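Local coordinates for mRNA-binding protein PUF3 (Saccharomyces cerevisiae, PDB 3K49), which binds recognition sites in the 3' UTRs of mRNAs for mitochondrial proteins, notably COX17, through its Pumilio homology domain and promotes COX17 mRNA deadenylation and decay, at residues 228-233 with 269-274; 211-216 with 245-250; 175-180 with 206-211. All blocks are in the same frame, centred on the assembly; numbering follows the deposited sequence.

Interaction 1 of 3, residues 228-233 with 269-274. With nucleotides of chain B.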
loop_
_atom_site.group_PDB
_atom_site.type_symbol
_atom_site.label_atom_id
_atom_site.label_comp_id
_atom_site.label_asym_id
_atom_site.label_seq_id
_atom_site.Cartn_x
_atom_site.Cartn_y
_atom_site.Cartn_z
ATOM N N TYR A 228 5.383 8.890 0.548
ATOM C CA TYR A 228 4.856 8.894 -0.802
ATOM C C TYR A 228 5.044 10.265 -1.429
ATOM O O TYR A 228 5.373 10.358 -2.602
ATOM C CB TYR A 228 3.375 8.483 -0.847
ATOM C CG TYR A 228 2.800 8.628 -2.234
ATOM C CD1 TYR A 228 3.051 7.670 -3.212
ATOM C CD2 TYR A 228 2.048 9.748 -2.578
ATOM C CE1 TYR A 228 2.550 7.810 -4.483
ATOM C CE2 TYR A 228 1.542 9.899 -3.849
ATOM C CZ TYR A 228 1.799 8.929 -4.801
ATOM O OH TYR A 228 1.296 9.067 -6.076
ATOM N N VAL A 229 4.824 11.327 -0.656
ATOM C CA VAL A 229 5.081 12.680 -1.150
ATOM C C VAL A 229 6.560 12.908 -1.453
ATOM O O VAL A 229 6.901 13.523 -2.460
ATOM C CB VAL A 229 4.635 13.748 -0.150
ATOM C CG1 VAL A 229 4.925 15.125 -0.711
ATOM C CG2 VAL A 229 3.148 13.578 0.181
ATOM N N LEU A 230 7.432 12.398 -0.586
ATOM C CA LEU A 230 8.880 12.533 -0.767
ATOM C C LEU A 230 9.392 11.895 -2.053
ATOM O O LEU A 230 10.347 12.381 -2.662
ATOM C CB LEU A 230 9.644 11.926 0.415
ATOM C CG LEU A 230 9.681 12.694 1.746
ATOM C CD1 LEU A 230 10.405 11.877 2.797
ATOM C CD2 LEU A 230 10.359 14.024 1.578
ATOM N N GLN A 231 8.780 10.793 -2.463
ATOM C CA GLN A 231 9.326 10.052 -3.587
ATOM C C GLN A 231 8.771 10.510 -4.924
ATOM O O GLN A 231 9.095 9.936 -5.959
ATOM C CB GLN A 231 9.084 8.567 -3.417
ATOM C CG GLN A 231 7.799 8.101 -4.025
ATOM C CD GLN A 231 7.661 6.606 -3.929
ATOM O OE1 GLN A 231 8.397 5.958 -3.176
ATOM N NE2 GLN A 231 6.723 6.041 -4.690
ATOM N N GLN A 232 7.940 11.542 -4.905
ATOM C CA GLN A 232 7.497 12.167 -6.141
ATOM C C GLN A 232 8.646 12.927 -6.800
ATOM O O GLN A 232 9.631 13.267 -6.149
ATOM C CB GLN A 232 6.341 13.117 -5.864
ATOM C CG GLN A 232 5.136 12.432 -5.279
ATOM C CD GLN A 232 4.606 11.344 -6.182
ATOM O OE1 GLN A 232 4.220 11.610 -7.314
ATOM N NE2 GLN A 232 4.567 10.111 -5.680
ATOM N N ASP A 233 8.519 13.186 -8.097
ATOM C CA ASP A 233 9.541 13.925 -8.830
ATOM C C ASP A 233 9.070 15.348 -9.113
ATOM O O ASP A 233 7.875 15.638 -9.037
ATOM C CB ASP A 233 9.893 13.203 -10.133
ATOM C CG ASP A 233 10.650 11.910 -9.893
ATOM O OD1 ASP A 233 11.148 11.713 -8.764
ATOM O OD2 ASP A 233 10.745 11.093 -10.834
ATOM N N GLU A 269 15.259 8.614 6.000
ATOM C CA GLU A 269 15.914 7.843 4.945
ATOM C C GLU A 269 15.410 8.231 3.567
ATOM O O GLU A 269 16.196 8.398 2.638
ATOM C CB GLU A 269 15.718 6.351 5.154
ATOM C CG GLU A 269 16.374 5.778 6.395
ATOM C CD GLU A 269 16.295 4.252 6.420
ATOM O OE1 GLU A 269 15.844 3.687 7.442
ATOM O OE2 GLU A 269 16.665 3.618 5.401
ATOM N N LYS A 270 14.100 8.383 3.433
ATOM C CA LYS A 270 13.519 8.755 2.148
ATOM C C LYS A 270 13.922 10.170 1.799
ATOM O O LYS A 270 14.130 10.483 0.630
ATOM C CB LYS A 270 11.993 8.643 2.186
ATOM C CG LYS A 270 11.507 7.225 2.358
ATOM C CD LYS A 270 11.873 6.368 1.140
ATOM C CE LYS A 270 11.933 4.880 1.501
ATOM N NZ LYS A 270 12.894 4.625 2.632
ATOM N N SER A 271 14.016 11.021 2.820
ATOM C CA SER A 271 14.404 12.415 2.635
ATOM C C SER A 271 15.721 12.474 1.905
ATOM O O SER A 271 15.830 13.121 0.871
ATOM C CB SER A 271 14.543 13.133 3.980
ATOM O OG SER A 271 13.291 13.267 4.628
ATOM N N ILE A 272 16.722 11.790 2.451
ATOM C CA ILE A 272 18.064 11.827 1.872
ATOM C C ILE A 272 18.172 10.959 0.608
ATOM O O ILE A 272 19.043 11.172 -0.233
ATOM C CB ILE A 272 19.156 11.456 2.909
ATOM C CG1 ILE A 272 19.030 10.010 3.354
ATOM C CG2 ILE A 272 19.075 12.367 4.137
ATOM C CD1 ILE A 272 19.912 9.699 4.544
ATOM N N LEU A 273 17.264 10.001 0.466
ATOM C CA LEU A 273 17.249 9.146 -0.708
ATOM C C LEU A 273 16.609 9.837 -1.906
ATOM O O LEU A 273 17.134 9.762 -3.014
ATOM C CB LEU A 273 16.517 7.836 -0.411
ATOM C CG LEU A 273 16.320 6.908 -1.606
ATOM C CD1 LEU A 273 17.640 6.652 -2.296
ATOM C CD2 LEU A 273 15.680 5.603 -1.173
ATOM N N TYR A 274 15.484 10.515 -1.687
ATOM C CA TYR A 274 14.746 11.119 -2.798
ATOM C C TYR A 274 14.794 12.648 -2.878
ATOM O O TYR A 274 14.262 13.240 -3.810
ATOM C CB TYR A 274 13.300 10.624 -2.807
ATOM C CG TYR A 274 13.211 9.145 -3.089
ATOM C CD1 TYR A 274 13.681 8.620 -4.289
ATOM C CD2 TYR A 274 12.684 8.266 -2.152
ATOM C CE1 TYR A 274 13.616 7.265 -4.554
ATOM C CE2 TYR A 274 12.612 6.908 -2.410
ATOM C CZ TYR A 274 13.075 6.411 -3.612
ATOM O OH TYR A 274 13.003 5.055 -3.866
ATOM P P G B 4 14.984 -6.226 13.341
ATOM O OP1 G B 4 13.825 -7.047 13.770
ATOM O OP2 G B 4 15.670 -6.519 12.053
ATOM O "O5'" G B 4 14.519 -4.703 13.320
ATOM C "C5'" G B 4 14.138 -4.045 14.519
ATOM C "C4'" G B 4 13.440 -2.748 14.190
ATOM O "O4'" G B 4 14.368 -1.873 13.507
ATOM C "C3'" G B 4 12.307 -2.899 13.190
ATOM O "O3'" G B 4 11.120 -3.348 13.829
ATOM C "C2'" G B 4 12.196 -1.493 12.604
ATOM O "O2'" G B 4 11.436 -0.593 13.385
ATOM C "C1'" G B 4 13.662 -1.061 12.587
ATOM N N9 G B 4 14.292 -1.189 11.280
ATOM C C8 G B 4 14.688 -2.333 10.626
ATOM N N7 G B 4 15.219 -2.093 9.456
ATOM C C5 G B 4 15.172 -0.708 9.339
ATOM C C6 G B 4 15.593 0.137 8.292
ATOM O O6 G B 4 16.132 -0.168 7.220
ATOM N N1 G B 4 15.340 1.471 8.586
ATOM C C2 G B 4 14.769 1.928 9.745
ATOM N N2 G B 4 14.609 3.248 9.867
ATOM N N3 G B 4 14.377 1.150 10.723
ATOM C C4 G B 4 14.607 -0.145 10.452
#
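Tyr274 lies against the backbone and side chain of Gln231, and the contact can be traced outward along the tyrosine. Its CB packs 3.4 Å from the carbonyl O of Leu230. CG then comes within 4.0 Å of Gln231 CA, and CD2 within 3.8 Å of Gln231 CB, with CE2 only slightly farther from the same carbon. Seen from the ring centroid, Gln231 CB is 23° off the normal, over one face and shifted toward the rim, which makes this a CH-pi contact. The opposite face is covered over its centre by CG of the neighbouring Leu273, so the ring is sandwiched between two aliphatic groups. Leu230 supplies the buried half of the interface: its CD1 touches Lys270 CB and Ser271 OG, each at 3.7 Å. That hydroxyl is bonded to Val267 O, one turn back in its own helix, and meets the methyl by packing alone. The two segments end helices 222-230 and 264-274, which belong to Pumilio repeats 6 and 7, successive units of the curved all-helical superhelix whose inner surface binds RNA in Puf proteins. One turn before Leu273, Glu269 reads the Watson-Crick edge of guanine G4 of chain B. Its chain, extended beyond CG, brings OE1 to 2.5 Å from G4 N1 with an N-H...O angle of 151°, and to 2.8 Å from G4 N2 at a more bent 137°. The second oxygen, OE2, forms a salt bridge with Lys319 of helix 313-323, which probably steadies the carboxylate. At the other end of the contact, Lys244 NZ donates to the carbonyls of Gln232 and Tyr274.

Interaction 2 of 3, residues 211-216 with 245-250; sequences DFIPYL and QEIIET
Ile213 and Pro214, the residues that reach Glu246, Ile247 and Thr250, are bracketed in sequence by two aromatic rings. One face of the Phe212 ring carries Asp211 CB, 3.9 Å above the plane and over its centre, while Tyr215 CE1 lies in the plane at the edge. Tyr215 in turn has Phe212 CB at its own edge, and the Phe212 ring also meets that of Tyr178 with the planes at about 45°. The contact joins the first and last helices of a three-helix Pumilio repeat, the sixth, with its far end at Thr250, where the seventh begins. Ile213 does most of the work. With CG1 beside the backbone N (chi1 -65°) and CD1 extended beyond it, the longer branch runs straight at helix 238-252, and CD1 comes to 3.4 Å from Glu246 CB. The same methyl lies 4.1 Å from Ile247 CG1, the two isoleucines crossing at about a right angle. The shorter branch, CG2, faces Thr250 OG1 at 4.1 Å. Farther out, Pro214 CG makes a looser approach to Thr250 CG2. Ile247 also packs on Ile226, Val229 and Leu230 of helix 222-230, so the Ile213 contact extends the apolar layer among the three helices. Glu246 OE1 and Asp211 OD2 are 6.2 Å apart, two like charges near each other whose charged atoms do not touch. Glu246 O is gripped twice: Thr250 N donates to it over 3.0 Å, and Thr250 OG1 lies 2.5 Å away with a C=O...O angle of 166°.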
loop_
_atom_site.group_PDB
_atom_site.type_symbol
_atom_site.label_atom_id
_atom_site.label_comp_id
_atom_site.label_asym_id
_atom_site.label_seq_id
_atom_site.Cartn_x
_atom_site.Cartn_y
_atom_site.Cartn_z
ATOM N N ASP A 211 -0.168 21.772 7.446
ATOM C CA ASP A 211 -0.015 22.399 8.756
ATOM C C ASP A 211 0.340 21.366 9.819
ATOM O O ASP A 211 0.490 21.698 10.987
ATOM C CB ASP A 211 -1.289 23.154 9.176
ATOM C CG ASP A 211 -1.541 24.412 8.346
ATOM O OD1 ASP A 211 -2.687 24.914 8.370
ATOM O OD2 ASP A 211 -0.604 24.903 7.677
ATOM N N PHE A 212 0.513 20.118 9.409
ATOM C CA PHE A 212 0.653 19.024 10.363
ATOM C C PHE A 212 1.767 18.031 10.065
ATOM O O PHE A 212 1.760 16.930 10.611
ATOM C CB PHE A 212 -0.677 18.286 10.477
ATOM C CG PHE A 212 -1.810 19.187 10.866
ATOM C CD1 PHE A 212 -1.843 19.776 12.133
ATOM C CD2 PHE A 212 -2.822 19.477 9.968
ATOM C CE1 PHE A 212 -2.880 20.629 12.503
ATOM C CE2 PHE A 212 -3.866 20.325 10.328
ATOM C CZ PHE A 212 -3.895 20.903 11.601
ATOM N N ILE A 213 2.724 18.429 9.229
ATOM C CA ILE A 213 3.828 17.557 8.826
ATOM C C ILE A 213 4.572 16.928 9.994
ATOM O O ILE A 213 4.930 15.749 9.920
ATOM C CB ILE A 213 4.875 18.316 7.999
ATOM C CG1 ILE A 213 4.277 18.791 6.678
ATOM C CG2 ILE A 213 6.099 17.444 7.764
ATOM C CD1 ILE A 213 5.167 19.749 5.914
ATOM N N PRO A 214 4.838 17.714 11.065
ATOM C CA PRO A 214 5.439 17.137 12.279
ATOM C C PRO A 214 4.658 15.955 12.869
ATOM O O PRO A 214 5.274 14.963 13.257
ATOM C CB PRO A 214 5.437 18.307 13.270
ATOM C CG PRO A 214 5.510 19.538 12.423
ATOM C CD PRO A 214 4.770 19.190 11.128
ATOM N N TYR A 215 3.334 16.048 12.951
ATOM C CA TYR A 215 2.567 14.920 13.476
ATOM C C TYR A 215 2.608 13.753 12.505
ATOM O O TYR A 215 2.816 12.606 12.909
ATOM C CB TYR A 215 1.119 15.306 13.776
ATOM C CG TYR A 215 0.991 16.570 14.574
ATOM C CD1 TYR A 215 0.613 17.765 13.966
ATOM C CD2 TYR A 215 1.269 16.584 15.937
ATOM C CE1 TYR A 215 0.503 18.945 14.702
ATOM C CE2 TYR A 215 1.162 17.754 16.682
ATOM C CZ TYR A 215 0.779 18.930 16.060
ATOM O OH TYR A 215 0.669 20.086 16.796
ATOM N N LEU A 216 2.410 14.046 11.224
ATOM C CA LEU A 216 2.410 13.002 10.189
ATOM C C LEU A 216 3.718 12.230 10.156
ATOM O O LEU A 216 3.719 11.010 10.062
ATOM C CB LEU A 216 2.103 13.591 8.816
ATOM C CG LEU A 216 0.701 14.198 8.719
ATOM C CD1 LEU A 216 0.644 15.303 7.676
ATOM C CD2 LEU A 216 -0.337 13.130 8.437
ATOM N N GLN A 245 9.354 20.375 0.028
ATOM C CA GLN A 245 10.319 21.249 0.676
ATOM C C GLN A 245 10.061 21.386 2.193
ATOM O O GLN A 245 10.985 21.251 2.996
ATOM C CB GLN A 245 10.338 22.623 -0.010
ATOM C CG GLN A 245 11.381 23.607 0.547
ATOM C CD GLN A 245 12.816 23.138 0.333
ATOM O OE1 GLN A 245 13.107 22.434 -0.624
ATOM N NE2 GLN A 245 13.712 23.529 1.230
ATOM N N GLU A 246 8.810 21.642 2.585
ATOM C CA GLU A 246 8.455 21.732 4.012
ATOM C C GLU A 246 8.753 20.442 4.758
ATOM O O GLU A 246 8.946 20.446 5.968
ATOM C CB GLU A 246 6.974 22.093 4.204
ATOM C CG GLU A 246 6.475 23.121 3.191
ATOM C CD GLU A 246 4.959 23.192 3.086
ATOM O OE1 GLU A 246 4.295 23.419 4.127
ATOM O OE2 GLU A 246 4.443 23.029 1.954
ATOM N N ILE A 247 8.759 19.327 4.040
ATOM C CA ILE A 247 9.042 18.054 4.678
ATOM C C ILE A 247 10.534 17.974 4.930
ATOM O O ILE A 247 10.962 17.662 6.035
ATOM C CB ILE A 247 8.564 16.861 3.840
ATOM C CG1 ILE A 247 7.037 16.859 3.736
ATOM C CG2 ILE A 247 9.044 15.574 4.465
ATOM C CD1 ILE A 247 6.491 16.040 2.568
ATOM N N ILE A 248 11.318 18.274 3.900
ATOM C CA ILE A 248 12.761 18.362 4.031
ATOM C C ILE A 248 13.159 19.373 5.127
ATOM O O ILE A 248 13.961 19.082 6.024
ATOM C CB ILE A 248 13.399 18.820 2.710
ATOM C CG1 ILE A 248 13.087 17.836 1.579
ATOM C CG2 ILE A 248 14.893 18.984 2.879
ATOM C CD1 ILE A 248 13.596 16.422 1.822
ATOM N N GLU A 249 12.600 20.574 5.044
ATOM C CA GLU A 249 12.925 21.609 6.014
ATOM C C GLU A 249 12.601 21.125 7.406
ATOM O O GLU A 249 13.404 21.308 8.311
ATOM C CB GLU A 249 12.205 22.919 5.698
ATOM C CG GLU A 249 12.772 23.619 4.470
ATOM C CD GLU A 249 11.805 24.634 3.869
ATOM O OE1 GLU A 249 10.592 24.573 4.179
ATOM O OE2 GLU A 249 12.261 25.491 3.074
ATOM N N THR A 250 11.455 20.465 7.566
ATOM C CA THR A 250 11.053 19.980 8.883
ATOM C C THR A 250 11.968 18.874 9.358
ATOM O O THR A 250 12.304 18.817 10.536
ATOM C CB THR A 250 9.605 19.485 8.911
ATOM O OG1 THR A 250 8.728 20.537 8.493
ATOM C CG2 THR A 250 9.231 19.064 10.318
#

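Interaction 3 of 3, residues 175-180 with 206-211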
loop_
_atom_site.group_PDB
_atom_site.type_symbol
_atom_site.label_atom_id
_atom_site.label_comp_id
_atom_site.label_asym_id
_atom_site.label_seq_id
_atom_site.Cartn_x
_atom_site.Cartn_y
_atom_site.Cartn_z
ATOM N N GLY A 175 -12.213 18.048 5.201
ATOM C CA GLY A 175 -12.398 18.145 6.635
ATOM C C GLY A 175 -11.904 16.909 7.367
ATOM O O GLY A 175 -11.589 16.953 8.562
ATOM N N HIS A 176 -11.818 15.793 6.651
ATOM C CA HIS A 176 -11.447 14.539 7.296
ATOM C C HIS A 176 -10.072 14.038 6.896
ATOM O O HIS A 176 -9.600 13.035 7.426
ATOM C CB HIS A 176 -12.502 13.474 7.024
ATOM C CG HIS A 176 -13.899 13.923 7.318
ATOM N ND1 HIS A 176 -14.504 13.736 8.543
ATOM C CD2 HIS A 176 -14.818 14.551 6.543
ATOM C CE1 HIS A 176 -15.727 14.225 8.509
ATOM N NE2 HIS A 176 -15.945 14.722 7.301
ATOM N N ILE A 177 -9.414 14.763 5.997
ATOM C CA ILE A 177 -8.184 14.282 5.371
ATOM C C ILE A 177 -7.033 14.024 6.333
ATOM O O ILE A 177 -6.327 13.032 6.184
ATOM C CB ILE A 177 -7.734 15.206 4.226
ATOM C CG1 ILE A 177 -8.761 15.164 3.093
ATOM C CG2 ILE A 177 -6.357 14.800 3.704
ATOM C CD1 ILE A 177 -8.588 16.277 2.078
ATOM N N TYR A 178 -6.827 14.896 7.317
ATOM C CA TYR A 178 -5.781 14.618 8.300
ATOM C C TYR A 178 -6.113 13.372 9.122
ATOM O O TYR A 178 -5.288 12.464 9.274
ATOM C CB TYR A 178 -5.506 15.793 9.242
ATOM C CG TYR A 178 -4.607 15.356 10.376
ATOM C CD1 TYR A 178 -3.235 15.245 10.190
ATOM C CD2 TYR A 178 -5.136 14.994 11.614
ATOM C CE1 TYR A 178 -2.407 14.816 11.211
ATOM C CE2 TYR A 178 -4.313 14.572 12.651
ATOM C CZ TYR A 178 -2.947 14.488 12.446
ATOM O OH TYR A 178 -2.123 14.066 13.474
ATOM N N HIS A 179 -7.328 13.333 9.651
ATOM C CA HIS A 179 -7.784 12.157 10.375
ATOM C C HIS A 179 -7.500 10.889 9.572
ATOM O O HIS A 179 -6.868 9.959 10.081
ATOM C CB HIS A 179 -9.275 12.268 10.681
ATOM C CG HIS A 179 -9.834 11.078 11.399
ATOM N ND1 HIS A 179 -10.592 10.112 10.767
ATOM C CD2 HIS A 179 -9.746 10.694 12.696
ATOM C CE1 HIS A 179 -10.947 9.190 11.644
ATOM N NE2 HIS A 179 -10.447 9.520 12.820
ATOM N N LEU A 180 -7.946 10.863 8.312
ATOM C CA LEU A 180 -7.795 9.670 7.468
ATOM C C LEU A 180 -6.334 9.295 7.239
ATOM O O LEU A 180 -6.002 8.111 7.106
ATOM C CB LEU A 180 -8.485 9.850 6.106
ATOM C CG LEU A 180 -10.009 9.911 6.056
ATOM C CD1 LEU A 180 -10.483 10.273 4.641
ATOM C CD2 LEU A 180 -10.593 8.575 6.517
ATOM N N LEU A 206 -3.310 18.194 -0.015
ATOM C CA LEU A 206 -2.046 18.626 0.568
ATOM C C LEU A 206 -2.229 19.882 1.431
ATOM O O LEU A 206 -1.429 20.160 2.327
ATOM C CB LEU A 206 -1.018 18.873 -0.533
ATOM C CG LEU A 206 -0.587 17.605 -1.270
ATOM C CD1 LEU A 206 0.325 17.948 -2.447
ATOM C CD2 LEU A 206 0.074 16.630 -0.320
ATOM N N ASN A 207 -3.289 20.634 1.146
ATOM C CA ASN A 207 -3.661 21.790 1.949
ATOM C C ASN A 207 -4.136 21.423 3.357
ATOM O O ASN A 207 -3.906 22.162 4.301
ATOM C CB ASN A 207 -4.740 22.604 1.230
ATOM C CG ASN A 207 -4.164 23.520 0.147
ATOM O OD1 ASN A 207 -2.944 23.604 -0.033
ATOM N ND2 ASN A 207 -5.044 24.209 -0.574
ATOM N N GLU A 208 -4.805 20.288 3.496
ATOM C CA GLU A 208 -5.269 19.844 4.805
ATOM C C GLU A 208 -4.156 19.150 5.592
ATOM O O GLU A 208 -4.336 18.798 6.759
ATOM C CB GLU A 208 -6.485 18.917 4.676
ATOM C CG GLU A 208 -7.716 19.585 4.083
ATOM C CD GLU A 208 -9.002 18.850 4.433
ATOM O OE1 GLU A 208 -10.060 19.144 3.824
ATOM O OE2 GLU A 208 -8.954 17.978 5.326
ATOM N N LEU A 209 -3.005 18.953 4.959
ATOM C CA LEU A 209 -1.908 18.256 5.619
ATOM C C LEU A 209 -0.733 19.201 5.915
ATOM O O LEU A 209 0.081 18.936 6.798
ATOM C CB LEU A 209 -1.418 17.095 4.740
ATOM C CG LEU A 209 -2.410 16.038 4.244
ATOM C CD1 LEU A 209 -1.663 14.907 3.583
ATOM C CD2 LEU A 209 -3.244 15.507 5.397
ATOM N N LYS A 210 -0.630 20.290 5.158
ATOM C CA LYS A 210 0.566 21.111 5.201
ATOM C C LYS A 210 0.767 21.892 6.507
ATOM O O LYS A 210 1.766 22.584 6.661
ATOM C CB LYS A 210 0.621 22.045 3.992
ATOM C CG LYS A 210 -0.467 23.108 3.934
ATOM C CD LYS A 210 -0.115 24.159 2.859
ATOM C CE LYS A 210 -1.204 25.204 2.704
ATOM N NZ LYS A 210 -1.123 25.912 1.410
ATOM N N ASP A 211 -0.168 21.772 7.446
ATOM C CA ASP A 211 -0.015 22.399 8.756
ATOM C C ASP A 211 0.340 21.366 9.819
ATOM O O ASP A 211 0.490 21.698 10.987
ATOM C CB ASP A 211 -1.289 23.154 9.176
ATOM C CG ASP A 211 -1.541 24.412 8.346
ATOM O OD1 ASP A 211 -2.687 24.914 8.370
ATOM O OD2 ASP A 211 -0.604 24.903 7.677
HETATM O O HOH W 1 -8.006 17.217 8.006
#
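Glu208 projects its carboxylate at the start of helix 177-181, where Gly175 and Ile177 present their backbone N-H groups. The chain leaves CB with CG beside the backbone N (chi1 -64°) and stays extended to CD, which gives the reach needed to span the gap. OE1 accepts from Gly175 N at 2.8 Å on its syn lone pair, with an N-H...O angle of 159°. OE2 takes a weak bond from Ile177 N, 3.3 Å long and bent. A water completes this grip, accepting from Tyr178 N and donating to Glu208 OE2 over 2.9 Å. One carboxylate thus serves, directly or through water, three N-H groups near the helix start, an end whose dipole would tend to stabilise a negative charge. At the positive phi of Gly175 (98°), a CB would be jammed against the carbonyl O of the residue before. Ile177 crosses Glu208 at about a right angle: its CB lies 3.2 Å from Glu208 OE2, and CD1 lies 3.5 Å from Glu208 CD, so hydrocarbon flanks the charged group. The CG2 branch of Ile177 turns instead to Leu209 CD2 at 3.6 Å. Leu209 CD2 also approaches Tyr178 CA at 4.0 Å. The Tyr178 side chain, whose CG points away from its own N-H, reaches Tyr215 and Leu216 of helix 213-218. Leu209 packs on Leu216 as well. The arrangement is a contact between the start of Pumilio repeat 5 and its junction with repeat 6, within the right-handed alpha-helical superhelix of the Pumilio homology domain.

The three contacts follow the curve of the superhelix. The centres of interaction 2 and interaction 3 are 12 Å apart, those of interaction 1 and interaction 2 are 13 Å apart, and those of interaction 1 and interaction 3 are 19 Å apart. Interactions 2 and 3 share Asp211 and touch at Tyr215 CB and Tyr178 OH, 3.5 Å apart. Interactions 1 and 2 alternate along the chain and meet where Leu230 CD2 lies 3.5 Å from Ile247 CG2, so Ile247 of interaction 2 also packs on Leu230 of interaction 1. Interaction 1 contains the RNA-reading glutamate, whereas the nearest atoms of 211-216/245-250 and 175-180/206-211 stay about 8 and 9 Å from the RNA: these two join scaffold helices behind the base-binding surface.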